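Local coordinates for putative sugar ABC transporter, substrate-binding protein (Clostridium phytofermentans, PDB 4WZZ) that binds L-rhamnose between its two lobes and probably delivers it, as a solute-binding protein, to a sugar ABC transporter, at residues 57-62 / 87-92; 167-172 / 207-212. All coordinates share one frame; numbering follows the deposited sequence.

From the N terminus, the chain first forms contact 1: strand 56-60 runs into helix 67-82, and strand 86-90 returns beside the first strand, so residues 57-62 and 87-92 close a beta-alpha-beta unit at one side of the mixed sheet. Contact 1 is complete before contact 2 opens; the two are in series, neither nested nor crossed. In the second lobe, helix 160-174 is met by residues 207-212, which lead from helix 191-203 into strand 212-219, an edge strand of the four-stranded parallel sheet; contact 2 thus closes a loop of 34 residues holding strand 179-185 and helix 191-203. The contacts' centres lie 37 Å apart, and contact 1 alone reaches the sugar.

Contact 1 of 2, residues 57-62 / 87-92; sequences YAIIVK and CVIQEP. With RAM (alpha-L-rhamnopyranose), chain B.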
loop_
_atom_site.group_PDB
_atom_site.type_symbol
_atom_site.label_atom_id
_atom_site.label_comp_id
_atom_site.label_asym_id
_atom_site.label_seq_id
_atom_site.Cartn_x
_atom_site.Cartn_y
_atom_site.Cartn_z
ATOM N N TYR A 57 -15.256 -10.031 -11.797
ATOM C CA TYR A 57 -14.679 -9.077 -10.864
ATOM C C TYR A 57 -13.476 -8.413 -11.505
ATOM O O TYR A 57 -12.547 -9.109 -11.910
ATOM C CB TYR A 57 -14.201 -9.796 -9.612
ATOM C CG TYR A 57 -15.281 -10.536 -8.873
ATOM C CD1 TYR A 57 -15.746 -11.763 -9.328
ATOM C CD2 TYR A 57 -15.818 -10.013 -7.712
ATOM C CE1 TYR A 57 -16.722 -12.440 -8.650
ATOM C CE2 TYR A 57 -16.797 -10.679 -7.021
ATOM C CZ TYR A 57 -17.247 -11.892 -7.485
ATOM O OH TYR A 57 -18.243 -12.538 -6.779
ATOM N N ALA A 58 -13.512 -7.086 -11.607
ATOM C CA ALA A 58 -12.376 -6.292 -12.107
ATOM C C ALA A 58 -11.538 -5.763 -10.965
ATOM O O ALA A 58 -12.060 -5.096 -10.062
ATOM C CB ALA A 58 -12.877 -5.111 -12.903
ATOM N N ILE A 59 -10.228 -6.021 -11.001
ATOM C CA ILE A 59 -9.339 -5.349 -10.071
ATOM C C ILE A 59 -8.504 -4.371 -10.863
ATOM O O ILE A 59 -7.928 -4.714 -11.891
ATOM C CB ILE A 59 -8.437 -6.318 -9.263
ATOM C CG1 ILE A 59 -7.547 -5.498 -8.304
ATOM C CG2 ILE A 59 -7.657 -7.243 -10.201
ATOM C CD1 ILE A 59 -6.853 -6.318 -7.245
ATOM N N ILE A 60 -8.492 -3.135 -10.383
ATOM C CA ILE A 60 -7.751 -2.061 -11.008
ATOM C C ILE A 60 -6.699 -1.624 -10.017
ATOM O O ILE A 60 -7.017 -1.028 -8.989
ATOM C CB ILE A 60 -8.664 -0.877 -11.354
ATOM C CG1 ILE A 60 -9.742 -1.337 -12.336
ATOM C CG2 ILE A 60 -7.838 0.224 -11.982
ATOM C CD1 ILE A 60 -10.854 -0.301 -12.577
ATOM N N VAL A 61 -5.455 -2.003 -10.268
ATOM C CA VAL A 61 -4.393 -1.652 -9.341
ATOM C C VAL A 61 -3.945 -0.208 -9.611
ATOM O O VAL A 61 -4.469 0.438 -10.493
ATOM C CB VAL A 61 -3.207 -2.637 -9.447
ATOM C CG1 VAL A 61 -3.647 -4.031 -9.089
ATOM C CG2 VAL A 61 -2.613 -2.629 -10.838
ATOM N N LYS A 62 -2.982 0.303 -8.850
ATOM C CA LYS A 62 -2.549 1.680 -9.056
ATOM C C LYS A 62 -1.887 1.859 -10.423
ATOM O O LYS A 62 -2.115 2.836 -11.117
ATOM C CB LYS A 62 -1.522 2.088 -8.003
ATOM C CG LYS A 62 -2.021 2.480 -6.645
ATOM C CD LYS A 62 -0.854 3.181 -5.893
ATOM C CE LYS A 62 -1.265 3.670 -4.548
ATOM N NZ LYS A 62 -0.101 4.260 -3.836
ATOM N N CYS A 87 -11.972 -13.126 -13.281
ATOM C CA CYS A 87 -11.243 -11.944 -12.835
ATOM C C CYS A 87 -10.570 -11.256 -14.010
ATOM O O CYS A 87 -9.906 -11.904 -14.831
ATOM C CB CYS A 87 -10.204 -12.300 -11.762
ATOM S SG CYS A 87 -9.210 -10.854 -11.193
ATOM N N VAL A 88 -10.772 -9.944 -14.098
ATOM C CA VAL A 88 -10.108 -9.133 -15.108
ATOM C C VAL A 88 -9.198 -8.159 -14.382
ATOM O O VAL A 88 -9.659 -7.377 -13.543
ATOM C CB VAL A 88 -11.109 -8.349 -15.972
ATOM C CG1 VAL A 88 -10.392 -7.473 -16.966
ATOM C CG2 VAL A 88 -12.050 -9.306 -16.714
ATOM N N ILE A 89 -7.899 -8.216 -14.686
ATOM C CA ILE A 89 -6.930 -7.306 -14.057
ATOM C C ILE A 89 -6.606 -6.173 -15.017
ATOM O O ILE A 89 -6.409 -6.403 -16.217
ATOM C CB ILE A 89 -5.617 -8.049 -13.717
ATOM C CG1 ILE A 89 -5.877 -9.202 -12.741
ATOM C CG2 ILE A 89 -4.591 -7.085 -13.144
ATOM C CD1 ILE A 89 -4.705 -10.160 -12.589
ATOM N N GLN A 90 -6.552 -4.954 -14.498
ATOM C CA GLN A 90 -6.074 -3.822 -15.262
ATOM C C GLN A 90 -4.989 -3.081 -14.503
ATOM O O GLN A 90 -5.085 -2.857 -13.282
ATOM C CB GLN A 90 -7.194 -2.858 -15.583
ATOM C CG GLN A 90 -8.032 -3.294 -16.762
ATOM C CD GLN A 90 -9.097 -2.288 -17.080
ATOM O OE1 GLN A 90 -8.944 -1.470 -17.978
ATOM N NE2 GLN A 90 -10.183 -2.329 -16.323
ATOM N N GLU A 91 -3.967 -2.706 -15.268
ATOM C CA GLU A 91 -2.818 -1.973 -14.772
ATOM C C GLU A 91 -2.782 -0.624 -15.491
ATOM O O GLU A 91 -2.449 -0.561 -16.681
ATOM C CB GLU A 91 -1.514 -2.730 -15.071
ATOM C CG GLU A 91 -1.333 -4.054 -14.278
ATOM C CD GLU A 91 0.079 -4.624 -14.405
ATOM O OE1 GLU A 91 0.658 -4.449 -15.464
ATOM O OE2 GLU A 91 0.588 -5.243 -13.455
ATOM N N PRO A 92 -3.151 0.460 -14.787
ATOM C CA PRO A 92 -3.031 1.789 -15.414
ATOM C C PRO A 92 -1.603 2.067 -15.891
ATOM O O PRO A 92 -0.630 1.676 -15.248
ATOM C CB PRO A 92 -3.437 2.748 -14.287
ATOM C CG PRO A 92 -4.388 1.912 -13.420
ATOM C CD PRO A 92 -3.766 0.524 -13.453
HETATM C C1 RAM B . 3.658 0.726 -3.668
HETATM C C2 RAM B . 2.238 1.219 -3.917
HETATM C C3 RAM B . 1.231 0.615 -2.937
HETATM C C4 RAM B . 1.735 0.713 -1.501
HETATM C C5 RAM B . 3.153 0.154 -1.394
HETATM C C6 RAM B . 3.725 0.330 0.003
HETATM O O1 RAM B . 3.746 -0.601 -4.056
HETATM O O2 RAM B . 2.291 2.607 -3.798
HETATM O O3 RAM B . -0.003 1.299 -3.135
HETATM O O4 RAM B . 0.861 0.005 -0.640
HETATM O O5 RAM B . 4.013 0.794 -2.298
#
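The first beta-alpha-beta unit of a periplasmic-binding-protein lobe brings Tyr57-Ile60 beside Cys87-Gln90 as parallel strands, their axes inclined by 18°. Four backbone hydrogen bonds set the register: Val88 N to Tyr57 O (2.9 Å), Ile59 N to Val88 O, Gln90 N to Ile59 O, and Val61 N to Gln90 O, the longest at 3.2 Å. Side chains in register share a sheet face. Ile59 and Ile89 run alongside each other in the same direction, with Ile59 CG2 3.7 Å from Ile89 CG1; on the other face Ile60 flanks Gln90, whose amide NE2 is held by the backbone O of Cys103 in helix 97-110. Edge strand 86-90 is thereby joined to strand 56-60, which pairs on its far side with strand 114-117. Past the strand ends the Pro92 ring rests on the opposite backbone, CD 3.0 Å from Val61 O and CG 3.4 Å from Lys62 O. The CB of Lys62 points away from 87-92, and the side chain, stretched out from CG to NZ, carries its amine to the rhamnose: NZ is 2.9 Å from O2, with a weaker bond to O3. Asn192 OD1 of the other lobe also accepts from NZ.

Contact 2 of 2, residues 167-172 / 207-212; sequences LMDAIL and SKYSKL
Tyr209 swings CG to the side of its backbone N (chi1 -53°), and Asp169 does the same from its helix (chi1 -73°), which together bring the phenol OH to 2.5 Å from Asp169 OD1. The hydroxyl donates. The carboxylate and ring planes are 25° apart, and OD1 sits at the ring edge, near the ring plane. Lys208 NZ reaches the same oxygen at 3.2 Å in a salt bridge. The two donors approach OD1 from opposite faces of the carboxylate, both well out of its plane. On the way to this bridge the aliphatic part of Lys208 lies over the Tyr209 ring, CG 3.4 Å above the ring plane, over its centre.

Behind the polar group, helix 160-174 packs its apolar side against the residues entering strand 212-219. Met168, present as selenomethionine, meets the ring with CB, 3.8 Å from Tyr209 CE1, while its chain, folded about its CB-CG and CG-SE bonds, turns CE to within 3.9 Å of Leu212 CD1. Leu172 lies nearly perpendicular to Leu212, CD1 to CD1 4.0 Å, and its other methyl, CD2, lies 3.9 Å from Lys208 CE. The type I turn from Tyr209 to Leu212, closed by Leu212 N to Tyr209 O, has both its end residues against the helix. Trp181 of strand 179-185 also touches Met168, Ile171 and Leu212, tying this packing to the sheet.

With Gln165 NE2 donating to OD2 and two donors sharing OD1, the Asp169 carboxylate is gripped at both oxygens; the adjoining lysine charge would probably favour its ionised form.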
loop_
_atom_site.group_PDB
_atom_site.type_symbol
_atom_site.label_atom_id
_atom_site.label_comp_id
_atom_site.label_asym_id
_atom_site.label_seq_id
_atom_site.Cartn_x
_atom_site.Cartn_y
_atom_site.Cartn_z
ATOM N N LEU A 167 6.967 3.317 11.403
ATOM C CA LEU A 167 7.944 4.099 10.680
ATOM C C LEU A 167 8.605 5.168 11.532
ATOM O O LEU A 167 9.812 5.350 11.465
ATOM C CB LEU A 167 7.311 4.691 9.412
ATOM C CG LEU A 167 6.937 3.634 8.349
ATOM C CD1 LEU A 167 6.249 4.272 7.171
ATOM C CD2 LEU A 167 8.156 2.840 7.901
HETATM N N MSE A 168 7.830 5.877 12.349
HETATM C CA MSE A 168 8.437 6.922 13.183
HETATM C C MSE A 168 9.418 6.306 14.167
HETATM O O MSE A 168 10.499 6.850 14.389
HETATM C CB MSE A 168 7.403 7.761 13.925
HETATM C CG MSE A 168 6.669 8.770 13.050
HETATM SE SE MSE A 168 7.870 9.908 11.948
HETATM C CE MSE A 168 9.143 10.448 13.332
ATOM N N ASP A 169 9.041 5.184 14.773
ATOM C CA ASP A 169 9.932 4.515 15.723
ATOM C C ASP A 169 11.174 4.010 15.006
ATOM O O ASP A 169 12.271 4.083 15.563
ATOM C CB ASP A 169 9.219 3.377 16.458
ATOM C CG ASP A 169 8.221 3.883 17.509
ATOM O OD1 ASP A 169 8.366 5.039 17.970
ATOM O OD2 ASP A 169 7.283 3.130 17.875
ATOM N N ALA A 170 11.031 3.547 13.758
ATOM C CA ALA A 170 12.181 3.150 12.971
ATOM C C ALA A 170 13.114 4.308 12.721
ATOM O O ALA A 170 14.330 4.200 12.901
ATOM C CB ALA A 170 11.748 2.533 11.638
ATOM N N ILE A 171 12.564 5.446 12.320
ATOM C CA ILE A 171 13.407 6.619 12.079
ATOM C C ILE A 171 14.145 7.029 13.353
ATOM O O ILE A 171 15.337 7.312 13.326
ATOM C CB ILE A 171 12.582 7.787 11.515
ATOM C CG1 ILE A 171 12.056 7.452 10.102
ATOM C CG2 ILE A 171 13.413 9.044 11.470
ATOM C CD1 ILE A 171 10.721 8.119 9.797
ATOM N N LEU A 172 13.431 7.032 14.472
ATOM C CA LEU A 172 14.015 7.447 15.733
ATOM C C LEU A 172 15.191 6.529 16.102
ATOM O O LEU A 172 16.217 6.979 16.589
ATOM C CB LEU A 172 12.953 7.437 16.836
ATOM C CG LEU A 172 13.458 7.895 18.209
ATOM C CD1 LEU A 172 13.860 9.364 18.173
ATOM C CD2 LEU A 172 12.409 7.654 19.267
ATOM N N SER A 207 6.882 14.174 22.250
ATOM C CA SER A 207 8.171 14.715 22.680
ATOM C C SER A 207 9.342 13.748 22.436
ATOM O O SER A 207 10.501 14.176 22.298
ATOM C CB SER A 207 8.102 15.154 24.146
ATOM O OG SER A 207 7.829 14.043 24.953
ATOM N N LYS A 208 9.067 12.451 22.330
ATOM C CA LYS A 208 10.163 11.502 22.090
ATOM C C LYS A 208 10.864 11.726 20.749
ATOM O O LYS A 208 12.028 11.326 20.579
ATOM C CB LYS A 208 9.680 10.060 22.177
ATOM C CG LYS A 208 8.790 9.656 21.045
ATOM C CD LYS A 208 8.083 8.330 21.322
ATOM C CE LYS A 208 9.020 7.153 21.168
ATOM N NZ LYS A 208 8.251 5.876 21.101
ATOM N N TYR A 209 10.170 12.381 19.818
ATOM C CA TYR A 209 10.707 12.622 18.474
ATOM C C TYR A 209 11.224 14.047 18.295
ATOM O O TYR A 209 11.466 14.471 17.192
ATOM C CB TYR A 209 9.638 12.363 17.416
ATOM C CG TYR A 209 8.975 10.994 17.506
ATOM C CD1 TYR A 209 9.671 9.838 17.162
ATOM C CD2 TYR A 209 7.672 10.863 17.956
ATOM C CE1 TYR A 209 9.075 8.584 17.243
ATOM C CE2 TYR A 209 7.059 9.606 18.030
ATOM C CZ TYR A 209 7.775 8.478 17.679
ATOM O OH TYR A 209 7.193 7.245 17.762
ATOM N N SER A 210 11.398 14.783 19.382
ATOM C CA SER A 210 11.586 16.226 19.284
ATOM C C SER A 210 12.921 16.639 18.655
ATOM O O SER A 210 13.048 17.758 18.161
ATOM C CB SER A 210 11.443 16.878 20.655
ATOM O OG SER A 210 12.486 16.471 21.510
ATOM N N LYS A 211 13.903 15.742 18.673
ATOM C CA LYS A 211 15.218 16.014 18.070
ATOM C C LYS A 211 15.344 15.578 16.624
ATOM O O LYS A 211 16.406 15.744 16.022
ATOM C CB LYS A 211 16.324 15.343 18.872
ATOM C CG LYS A 211 16.455 15.863 20.292
ATOM C CD LYS A 211 17.075 14.805 21.183
ATOM C CE LYS A 211 18.495 15.128 21.556
ATOM N NZ LYS A 211 18.577 15.831 22.869
ATOM N N LEU A 212 14.273 15.003 16.068
ATOM C CA LEU A 212 14.207 14.682 14.647
ATOM C C LEU A 212 13.666 15.883 13.897
ATOM O O LEU A 212 12.868 16.645 14.436
ATOM C CB LEU A 212 13.282 13.483 14.428
ATOM C CG LEU A 212 13.709 12.156 15.052
ATOM C CD1 LEU A 212 12.649 11.081 14.828
ATOM C CD2 LEU A 212 15.034 11.710 14.458
#